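Local coordinates for protein tyrosine aminotransferase (Leishmania infantum, PDB 4IX8) that probably transfers the amino group of L-tyrosine to 2-oxoglutarate, using pyridoxal 5'-phosphate as cofactor, at residues Y354-L357 with L358-D361; Y394-L397 with L398-N402; V146-A149 with I150-L154; T340-I343 with V344-E348. All coordinates share one frame; numbering follows the deposited sequence.

Going along the chain from the N terminus, contact 3 comes first, within helix 145-157, where residues 146-154 form about two and a half turns beside the cofactor phosphate. Contact 4 follows at residues 340-348, toward the N-terminal part of helix 337-355. Contact 1 lies at the far end of the same helix, about 22 Å away between centres, and carries the chain into the loop before strand 364-365. Contact 2 is last, closing helix 390-401 ahead of strand 403-407. All four are local and in series; none nests in or crosses another. Contacts 1 and 2 both pack against helix 425-442, with centres 19 Å apart. Contact 3 lies on the opposite side of the chain's centre from contacts 1, 2 and 4.

Contact 1 (Y354-L357 with L358-D361); sequences YARL and LEHD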
loop_
_atom_site.group_PDB
_atom_site.type_symbol
_atom_site.label_atom_id
_atom_site.label_comp_id
_atom_site.label_asym_id
_atom_site.label_seq_id
_atom_site.Cartn_x
_atom_site.Cartn_y
_atom_site.Cartn_z
ATOM N N TYR A 354 -6.620 -17.699 -29.102
ATOM C CA TYR A 354 -6.073 -16.528 -29.802
ATOM C C TYR A 354 -5.339 -16.945 -31.078
ATOM O O TYR A 354 -5.313 -16.204 -32.064
ATOM C CB TYR A 354 -5.143 -15.739 -28.899
ATOM C CG TYR A 354 -5.932 -14.882 -27.913
ATOM C CD1 TYR A 354 -6.699 -13.810 -28.344
ATOM C CD2 TYR A 354 -5.952 -15.198 -26.558
ATOM C CE1 TYR A 354 -7.436 -13.043 -27.429
ATOM C CE2 TYR A 354 -6.691 -14.445 -25.641
ATOM C CZ TYR A 354 -7.433 -13.379 -26.083
ATOM O OH TYR A 354 -8.143 -12.629 -25.165
ATOM N N ALA A 355 -4.802 -18.159 -31.056
ATOM C CA ALA A 355 -4.060 -18.683 -32.189
ATOM C C ALA A 355 -4.975 -18.705 -33.399
ATOM O O ALA A 355 -4.508 -18.534 -34.515
ATOM C CB ALA A 355 -3.518 -20.081 -31.891
ATOM N N ARG A 356 -6.275 -18.845 -33.177
ATOM C CA ARG A 356 -7.218 -18.876 -34.289
ATOM C C ARG A 356 -7.152 -17.598 -35.109
ATOM O O ARG A 356 -7.420 -17.638 -36.304
ATOM C CB ARG A 356 -8.665 -19.092 -33.812
ATOM C CG ARG A 356 -8.979 -20.493 -33.263
ATOM C CD ARG A 356 -10.516 -20.649 -32.879
ATOM N NE ARG A 356 -11.330 -19.771 -33.728
ATOM C CZ ARG A 356 -12.294 -18.968 -33.301
ATOM N NH1 ARG A 356 -12.669 -18.963 -32.035
ATOM N NH2 ARG A 356 -12.910 -18.181 -34.165
ATOM N N LEU A 357 -6.750 -16.492 -34.498
ATOM C CA LEU A 357 -6.617 -15.222 -35.219
ATOM C C LEU A 357 -5.584 -15.287 -36.356
ATOM O O LEU A 357 -5.693 -14.546 -37.335
ATOM C CB LEU A 357 -6.213 -14.091 -34.268
ATOM C CG LEU A 357 -7.295 -13.599 -33.295
ATOM C CD1 LEU A 357 -6.680 -12.742 -32.265
ATOM C CD2 LEU A 357 -8.430 -12.839 -34.014
ATOM N N LEU A 358 -4.620 -16.199 -36.242
ATOM C CA LEU A 358 -3.558 -16.343 -37.236
ATOM C C LEU A 358 -4.011 -17.136 -38.474
ATOM O O LEU A 358 -3.349 -17.094 -39.516
ATOM C CB LEU A 358 -2.363 -17.041 -36.602
ATOM C CG LEU A 358 -1.768 -16.331 -35.387
ATOM C CD1 LEU A 358 -0.680 -17.169 -34.734
ATOM C CD2 LEU A 358 -1.209 -14.974 -35.774
ATOM N N GLU A 359 -5.141 -17.840 -38.376
ATOM C CA GLU A 359 -5.607 -18.647 -39.492
ATOM C C GLU A 359 -6.279 -17.796 -40.576
ATOM O O GLU A 359 -6.466 -18.265 -41.678
ATOM C CB GLU A 359 -6.567 -19.739 -39.003
ATOM C CG GLU A 359 -5.925 -20.721 -38.037
ATOM C CD GLU A 359 -6.930 -21.656 -37.353
ATOM O OE1 GLU A 359 -8.118 -21.699 -37.731
ATOM O OE2 GLU A 359 -6.523 -22.352 -36.406
ATOM N N HIS A 360 -6.632 -16.554 -40.256
ATOM C CA HIS A 360 -7.258 -15.635 -41.215
ATOM C C HIS A 360 -6.271 -14.540 -41.596
ATOM O O HIS A 360 -5.434 -14.137 -40.778
ATOM C CB HIS A 360 -8.502 -14.973 -40.623
ATOM C CG HIS A 360 -9.601 -15.925 -40.274
ATOM N ND1 HIS A 360 -9.659 -16.595 -39.064
ATOM C CD2 HIS A 360 -10.708 -16.292 -40.958
ATOM C CE1 HIS A 360 -10.738 -17.355 -39.039
ATOM N NE2 HIS A 360 -11.392 -17.186 -40.174
ATOM N N ASP A 361 -6.405 -14.014 -42.803
ATOM C CA ASP A 361 -5.490 -12.982 -43.259
ATOM C C ASP A 361 -6.001 -11.591 -42.872
ATOM O O ASP A 361 -6.455 -10.831 -43.722
ATOM C CB ASP A 361 -5.307 -13.118 -44.771
ATOM C CG ASP A 361 -4.263 -12.189 -45.316
ATOM O OD1 ASP A 361 -3.188 -12.068 -44.713
ATOM O OD2 ASP A 361 -4.515 -11.579 -46.367
#
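Ala355 O takes the N-H of Leu358 at 2.9 Å, an i to i+3 bond. The N-H comes from above the carbonyl plane, 48° out of it. One residue on, Glu359 N bonds to Arg356 O at 3.1 Å and is again well above the plane. Both bonds are nearly as straight as each other, at about 156° at the hydrogen. The side chains fold back over these carbonyls. Leu358 CB sits 3.3 Å from Ala355 O, and its CG is next to the same oxygen. Glu359 CB already lies near Arg356 O; chi1 of -62° keeps CG near it too. The extended chain then brings the carboxylate alongside Arg356 CA. The carboxylate and the guanidinium do not meet: Arg356 NE and Glu359 OE1 are 5.5 Å apart. Arg356 turns instead to Asp433 of helix 425-442, in a salt bridge. Leu357 and His360 also pack on helix 425-442. Arg356 O lies at the edge of the His360 ring, near its plane, 3.7 Å from ND1. The i to i+3 bonds give residues 355-359 a tight, 3-10-like winding. ND1 of His360 is buried by it with no hydrogen-bond partner in the model, and Arg356 O is only a loose neighbour.

Contact 2 (Y394-L397 with L398-N402); sequences YEKL and LDEEN
Lys396 and Glu400 both set CG beside the backbone N (chi1 -58° and -63°), and their side chains head off alongside each other. Lys396 CB comes within 4.0 Å of Glu400 OE2, and CD is about as near. The contact is between the aliphatic chain and a carboxylate oxygen. The lysine bends at chi2 and chi4, and its NZ is 5.5 Å from Glu400 OE2. NZ pairs with Asp386 instead, while Glu400 and Glu401 both form salt bridges with Arg441. Leu397 has its CG on the other side, anti to N. The Leu397 and Glu401 side chains meet almost perpendicularly, and Leu397 CD1 is 3.9 Å from Glu401 CB. The partners of each pair are one turn apart on helix 390-401. Its i to i+4 bonds across the contact run from Leu398 N to Tyr394 O through Glu401 N to Leu397 O, the latter 2.8 Å long. Asn402 N to Leu398 O follows them. Asn402 then leaves the helix with positive phi, leading into strand 403-407. Phe438 of helix 425-442 touches Lys396, Leu397, Glu400 and Glu401, which joins the two helices. Leu398 CD2 approaches the Tyr394 ring obliquely, 4.4 Å from CZ. Both of these side chains rest on Gln404.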
loop_
_atom_site.group_PDB
_atom_site.type_symbol
_atom_site.label_atom_id
_atom_site.label_comp_id
_atom_site.label_asym_id
_atom_site.label_seq_id
_atom_site.Cartn_x
_atom_site.Cartn_y
_atom_site.Cartn_z
ATOM N N TYR A 394 -8.675 0.033 -30.912
ATOM C CA TYR A 394 -9.260 -0.269 -29.609
ATOM C C TYR A 394 -10.643 0.384 -29.523
ATOM O O TYR A 394 -11.625 -0.277 -29.150
ATOM C CB TYR A 394 -8.304 0.194 -28.459
ATOM C CG TYR A 394 -9.025 0.666 -27.199
ATOM C CD1 TYR A 394 -9.475 -0.236 -26.243
ATOM C CD2 TYR A 394 -9.240 2.025 -26.962
ATOM C CE1 TYR A 394 -10.162 0.203 -25.108
ATOM C CE2 TYR A 394 -9.919 2.472 -25.822
ATOM C CZ TYR A 394 -10.371 1.559 -24.901
ATOM O OH TYR A 394 -11.055 1.986 -23.783
ATOM N N GLU A 395 -10.723 1.644 -29.958
ATOM C CA GLU A 395 -11.952 2.430 -29.859
ATOM C C GLU A 395 -13.021 1.869 -30.734
ATOM O O GLU A 395 -14.136 1.633 -30.271
ATOM C CB GLU A 395 -11.702 3.891 -30.249
ATOM C CG GLU A 395 -11.102 4.744 -29.124
ATOM C CD GLU A 395 -10.380 5.987 -29.618
ATOM O OE1 GLU A 395 -10.144 6.109 -30.830
ATOM O OE2 GLU A 395 -10.026 6.841 -28.785
ATOM N N LYS A 396 -12.658 1.595 -31.983
ATOM C CA LYS A 396 -13.630 1.162 -32.972
ATOM C C LYS A 396 -14.115 -0.257 -32.690
ATOM O O LYS A 396 -15.292 -0.570 -32.882
ATOM C CB LYS A 396 -13.021 1.229 -34.373
ATOM C CG LYS A 396 -12.512 2.597 -34.791
ATOM C CD LYS A 396 -13.528 3.324 -35.658
ATOM C CE LYS A 396 -12.920 4.526 -36.363
ATOM N NZ LYS A 396 -12.428 4.155 -37.730
ATOM N N LEU A 397 -13.202 -1.100 -32.207
ATOM C CA LEU A 397 -13.559 -2.471 -31.866
ATOM C C LEU A 397 -14.613 -2.463 -30.762
ATOM O O LEU A 397 -15.625 -3.168 -30.845
ATOM C CB LEU A 397 -12.331 -3.270 -31.409
ATOM C CG LEU A 397 -12.692 -4.633 -30.796
ATOM C CD1 LEU A 397 -13.416 -5.510 -31.827
ATOM C CD2 LEU A 397 -11.470 -5.335 -30.249
ATOM N N LEU A 398 -14.377 -1.611 -29.766
ATOM C CA LEU A 398 -15.244 -1.490 -28.609
ATOM C C LEU A 398 -16.592 -0.915 -29.014
ATOM O O LEU A 398 -17.656 -1.446 -28.658
ATOM C CB LEU A 398 -14.575 -0.597 -27.562
ATOM C CG LEU A 398 -15.402 -0.204 -26.337
ATOM C CD1 LEU A 398 -15.611 -1.393 -25.409
ATOM C CD2 LEU A 398 -14.699 0.926 -25.618
ATOM N N ASP A 399 -16.545 0.103 -29.858
ATOM C CA ASP A 399 -17.756 0.775 -30.267
ATOM C C ASP A 399 -18.607 -0.117 -31.139
ATOM O O ASP A 399 -19.824 -0.072 -31.038
ATOM C CB ASP A 399 -17.417 2.068 -31.010
ATOM C CG ASP A 399 -18.644 2.841 -31.399
ATOM O OD1 ASP A 399 -19.463 3.142 -30.509
ATOM O OD2 ASP A 399 -18.801 3.130 -32.598
ATOM N N GLU A 400 -17.985 -0.950 -31.964
ATOM C CA GLU A 400 -18.732 -1.753 -32.941
ATOM C C GLU A 400 -19.084 -3.164 -32.464
ATOM O O GLU A 400 -20.103 -3.683 -32.834
ATOM C CB GLU A 400 -17.934 -1.849 -34.226
ATOM C CG GLU A 400 -17.716 -0.518 -34.892
ATOM C CD GLU A 400 -16.913 -0.652 -36.170
ATOM O OE1 GLU A 400 -16.964 -1.741 -36.792
ATOM O OE2 GLU A 400 -16.234 0.326 -36.550
ATOM N N GLU A 401 -18.237 -3.764 -31.629
ATOM C CA GLU A 401 -18.399 -5.164 -31.231
ATOM C C GLU A 401 -18.443 -5.354 -29.708
ATOM O O GLU A 401 -18.609 -6.471 -29.229
ATOM C CB GLU A 401 -17.262 -5.996 -31.819
ATOM C CG GLU A 401 -17.160 -5.935 -33.338
ATOM C CD GLU A 401 -18.213 -6.756 -34.004
ATOM O OE1 GLU A 401 -18.650 -7.750 -33.391
ATOM O OE2 GLU A 401 -18.607 -6.410 -35.139
ATOM N N ASN A 402 -18.308 -4.265 -28.960
ATOM C CA ASN A 402 -18.382 -4.287 -27.499
ATOM C C ASN A 402 -17.400 -5.303 -26.939
ATOM O O ASN A 402 -17.682 -6.001 -25.959
ATOM C CB ASN A 402 -19.816 -4.602 -27.027
ATOM C CG ASN A 402 -20.107 -4.119 -25.591
ATOM O OD1 ASN A 402 -19.255 -3.529 -24.916
ATOM N ND2 ASN A 402 -21.331 -4.382 -25.126
#

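Contact 3 (V146-A149 with I150-L154); sequences VSQA and IVLAL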
loop_
_atom_site.group_PDB
_atom_site.type_symbol
_atom_site.label_atom_id
_atom_site.label_comp_id
_atom_site.label_asym_id
_atom_site.label_seq_id
_atom_site.Cartn_x
_atom_site.Cartn_y
_atom_site.Cartn_z
ATOM N N VAL A 146 3.289 -6.396 -4.800
ATOM C CA VAL A 146 4.513 -6.068 -5.510
ATOM C C VAL A 146 4.531 -4.585 -5.832
ATOM O O VAL A 146 5.588 -3.991 -5.999
ATOM C CB VAL A 146 4.644 -6.923 -6.775
ATOM C CG1 VAL A 146 5.796 -6.541 -7.620
ATOM C CG2 VAL A 146 4.780 -8.349 -6.385
ATOM N N SER A 147 3.360 -3.978 -5.955
ATOM C CA SER A 147 3.308 -2.543 -6.213
ATOM C C SER A 147 4.076 -1.774 -5.149
ATOM O O SER A 147 4.856 -0.904 -5.480
ATOM C CB SER A 147 1.864 -2.065 -6.296
ATOM O OG SER A 147 1.215 -2.649 -7.434
ATOM N N GLN A 148 3.927 -2.113 -3.875
ATOM C CA GLN A 148 4.744 -1.409 -2.882
ATOM C C GLN A 148 6.214 -1.801 -3.034
ATOM O O GLN A 148 7.123 -0.965 -2.874
ATOM C CB GLN A 148 4.303 -1.706 -1.435
ATOM C CG GLN A 148 4.943 -0.673 -0.451
ATOM C CD GLN A 148 5.082 -1.155 0.983
ATOM O OE1 GLN A 148 4.909 -2.333 1.293
ATOM N NE2 GLN A 148 5.373 -0.232 1.868
ATOM N N ALA A 149 6.461 -3.071 -3.364
ATOM C CA ALA A 149 7.842 -3.511 -3.524
ATOM C C ALA A 149 8.537 -2.673 -4.586
ATOM O O ALA A 149 9.722 -2.334 -4.438
ATOM C CB ALA A 149 7.908 -4.956 -3.889
ATOM N N ILE A 150 7.784 -2.271 -5.602
ATOM C CA ILE A 150 8.322 -1.412 -6.651
ATOM C C ILE A 150 8.609 -0.024 -6.131
ATOM O O ILE A 150 9.634 0.538 -6.417
ATOM C CB ILE A 150 7.372 -1.326 -7.814
ATOM C CG1 ILE A 150 7.363 -2.687 -8.536
ATOM C CG2 ILE A 150 7.801 -0.224 -8.795
ATOM C CD1 ILE A 150 6.236 -2.862 -9.617
ATOM N N VAL A 151 7.679 0.544 -5.374
ATOM C CA VAL A 151 7.920 1.835 -4.746
ATOM C C VAL A 151 9.171 1.811 -3.896
ATOM O O VAL A 151 10.023 2.684 -4.020
ATOM C CB VAL A 151 6.738 2.250 -3.860
ATOM C CG1 VAL A 151 7.093 3.525 -3.026
ATOM C CG2 VAL A 151 5.529 2.491 -4.735
ATOM N N LEU A 152 9.264 0.829 -3.001
ATOM C CA LEU A 152 10.393 0.766 -2.079
ATOM C C LEU A 152 11.703 0.579 -2.824
ATOM O O LEU A 152 12.694 1.219 -2.526
ATOM C CB LEU A 152 10.206 -0.388 -1.099
ATOM C CG LEU A 152 9.060 -0.207 -0.140
ATOM C CD1 LEU A 152 8.790 -1.522 0.542
ATOM C CD2 LEU A 152 9.333 0.903 0.877
ATOM N N ALA A 153 11.715 -0.288 -3.822
ATOM C CA ALA A 153 12.947 -0.531 -4.555
ATOM C C ALA A 153 13.451 0.752 -5.230
ATOM O O ALA A 153 14.632 1.104 -5.127
ATOM C CB ALA A 153 12.747 -1.645 -5.588
ATOM N N LEU A 154 12.568 1.448 -5.936
ATOM C CA LEU A 154 13.005 2.609 -6.690
ATOM C C LEU A 154 13.280 3.824 -5.819
ATOM O O LEU A 154 14.249 4.518 -6.051
ATOM C CB LEU A 154 11.961 2.961 -7.724
ATOM C CG LEU A 154 12.101 2.341 -9.120
ATOM C CD1 LEU A 154 12.658 0.965 -9.108
ATOM C CD2 LEU A 154 10.717 2.304 -9.763
#
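The Leu152 side chain starts with CB 3.6 Å from Gln148 O, one turn back. CG stays beside the backbone N (chi1 -67°) and moves closer to that oxygen, at 3.4 Å. CD1 then lies against the Gln148 side chain, nearest to CD at 3.8 Å and touching CG, OE1 and NE2 as well. The glutamine can offer its amide to this methyl because its chain runs out extended from a CG set anti to N. The amide is not left to the leucine alone: OE1 accepts the N-H of Ser144. Beneath the pair, Leu152 N bonds to Gln148 O at 2.8 Å, almost straight at 173°. Ile150 N reaches Val146 O at the same length and also makes a weak bond to Ser147 O. Here Ile150 CD1 meets Val146 CG1 at 4.2 Å, and both side chains touch Leu277 of strand 274-279. Ile317 of the second subunit packs on Ser147 and Gln148. At the beginning of the helix, Val146 N and Ser147 OG bind phosphate oxygens of the modified lysine at position 282. A phosphate held at the N-terminal end of a helix is characteristic of the cofactor site in pyridoxal-phosphate enzymes with the aspartate aminotransferase fold, to which this family belongs.

Contact 4 (T340-I343 with V344-E348); sequences TEHI and VTQLE
Helix 337-355 is a long alpha-helix, and residues 340-348 form about two and a half turns toward its N-terminal part. Side chains one turn apart meet on two sides; on a third, a side chain bonds to a backbone carbonyl. On the inner side, Ile343 and Leu347 extend from the helix next to each other, with Ile343 CG2 4.1 Å from Leu347 CD1. Leu347 also folds its CG over the carbonyl, 3.3 Å from Ile343 O. Ile343 touches Val285 and Leu347 touches Met373, so this side packs into the protein. Thr340 and Val344 continue the row. Their CG2 methyls approach to 4.3 Å, and Thr340 also touches Tyr283, next to the cofactor-bearing lysine position in the chain. On another side, His342 swings CG anti to its own N (chi1 171°), which carries the ring forward to Gln346. Gln346 CG sits over one face of that ring, 4.1 Å from His342 NE2 and offset toward the rim. The glutamine bends at chi2, and its amide plane ends only 12° from parallel with the ring. The two side chains nevertheless run at a slant to each other, and it is the aliphatic CG that touches the ring. OE1 of Gln346 has a weak hydrogen bond to Asn82. The third side is polar. Thr345 keeps OG1 beside its backbone N (chi1 -68°), directed back along the helix toward the preceding turn. Glu341 O therefore accepts two bonds from this one residue: Thr345 OG1 at 2.9 Å and Thr345 N at 3.0 Å, arriving from opposite faces of the carbonyl plane.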
loop_
_atom_site.group_PDB
_atom_site.type_symbol
_atom_site.label_atom_id
_atom_site.label_comp_id
_atom_site.label_asym_id
_atom_site.label_seq_id
_atom_site.Cartn_x
_atom_site.Cartn_y
_atom_site.Cartn_z
ATOM N N THR A 340 -1.656 -25.330 -9.163
ATOM C CA THR A 340 -1.112 -24.507 -10.222
ATOM C C THR A 340 -1.314 -25.081 -11.624
ATOM O O THR A 340 -1.531 -24.331 -12.569
ATOM C CB THR A 340 0.404 -24.283 -9.995
ATOM O OG1 THR A 340 0.581 -23.510 -8.808
ATOM C CG2 THR A 340 1.033 -23.526 -11.136
ATOM N N GLU A 341 -1.196 -26.395 -11.775
ATOM C CA GLU A 341 -1.234 -26.974 -13.111
ATOM C C GLU A 341 -2.644 -26.821 -13.657
ATOM O O GLU A 341 -2.862 -26.790 -14.871
ATOM C CB GLU A 341 -0.742 -28.423 -13.113
ATOM C CG GLU A 341 -1.538 -29.372 -12.275
ATOM C CD GLU A 341 -0.779 -30.657 -11.924
ATOM O OE1 GLU A 341 0.481 -30.621 -11.824
ATOM O OE2 GLU A 341 -1.464 -31.694 -11.731
ATOM N N HIS A 342 -3.600 -26.697 -12.756
ATOM C CA HIS A 342 -4.949 -26.373 -13.166
ATOM C C HIS A 342 -5.048 -25.004 -13.795
ATOM O O HIS A 342 -5.715 -24.828 -14.797
ATOM C CB HIS A 342 -5.896 -26.416 -11.995
ATOM C CG HIS A 342 -7.258 -25.886 -12.331
ATOM N ND1 HIS A 342 -7.709 -24.660 -11.890
ATOM C CD2 HIS A 342 -8.248 -26.418 -13.095
ATOM C CE1 HIS A 342 -8.940 -24.464 -12.353
ATOM N NE2 HIS A 342 -9.285 -25.511 -13.083
ATOM N N ILE A 343 -4.368 -24.028 -13.212
ATOM C CA ILE A 343 -4.430 -22.682 -13.739
ATOM C C ILE A 343 -3.740 -22.642 -15.121
ATOM O O ILE A 343 -4.227 -22.017 -16.070
ATOM C CB ILE A 343 -3.770 -21.708 -12.759
ATOM C CG1 ILE A 343 -4.576 -21.670 -11.442
ATOM C CG2 ILE A 343 -3.668 -20.321 -13.367
ATOM C CD1 ILE A 343 -3.811 -21.007 -10.266
ATOM N N VAL A 344 -2.604 -23.325 -15.216
ATOM C CA VAL A 344 -1.811 -23.412 -16.441
ATOM C C VAL A 344 -2.616 -24.012 -17.581
ATOM O O VAL A 344 -2.558 -23.541 -18.704
ATOM C CB VAL A 344 -0.551 -24.259 -16.215
ATOM C CG1 VAL A 344 0.116 -24.671 -17.556
ATOM C CG2 VAL A 344 0.414 -23.489 -15.343
ATOM N N THR A 345 -3.347 -25.069 -17.277
ATOM C CA THR A 345 -4.172 -25.746 -18.264
ATOM C C THR A 345 -5.191 -24.767 -18.838
ATOM O O THR A 345 -5.414 -24.729 -20.039
ATOM C CB THR A 345 -4.896 -26.955 -17.613
ATOM O OG1 THR A 345 -3.925 -27.951 -17.273
ATOM C CG2 THR A 345 -5.974 -27.556 -18.528
ATOM N N GLN A 346 -5.777 -23.952 -17.969
ATOM C CA GLN A 346 -6.769 -22.963 -18.377
ATOM C C GLN A 346 -6.174 -21.906 -19.287
ATOM O O GLN A 346 -6.799 -21.503 -20.281
ATOM C CB GLN A 346 -7.339 -22.264 -17.154
ATOM C CG GLN A 346 -8.083 -23.140 -16.234
ATOM C CD GLN A 346 -9.482 -23.257 -16.690
ATOM O OE1 GLN A 346 -10.260 -22.287 -16.633
ATOM N NE2 GLN A 346 -9.821 -24.430 -17.193
ATOM N N LEU A 347 -4.938 -21.514 -18.969
ATOM C CA LEU A 347 -4.233 -20.493 -19.746
ATOM C C LEU A 347 -3.793 -21.044 -21.107
ATOM O O LEU A 347 -3.847 -20.323 -22.105
ATOM C CB LEU A 347 -3.011 -19.988 -18.989
ATOM C CG LEU A 347 -3.291 -19.294 -17.639
ATOM C CD1 LEU A 347 -1.984 -19.086 -16.877
ATOM C CD2 LEU A 347 -4.032 -17.969 -17.787
ATOM N N GLU A 348 -3.351 -22.303 -21.165
ATOM C CA GLU A 348 -2.961 -22.892 -22.443
ATOM C C GLU A 348 -4.186 -22.921 -23.382
ATOM O O GLU A 348 -4.097 -22.582 -24.541
ATOM C CB GLU A 348 -2.405 -24.299 -22.214
ATOM C CG GLU A 348 -1.002 -24.294 -21.638
ATOM C CD GLU A 348 -0.540 -25.632 -21.064
ATOM O OE1 GLU A 348 -1.321 -26.605 -21.034
ATOM O OE2 GLU A 348 0.623 -25.709 -20.617
#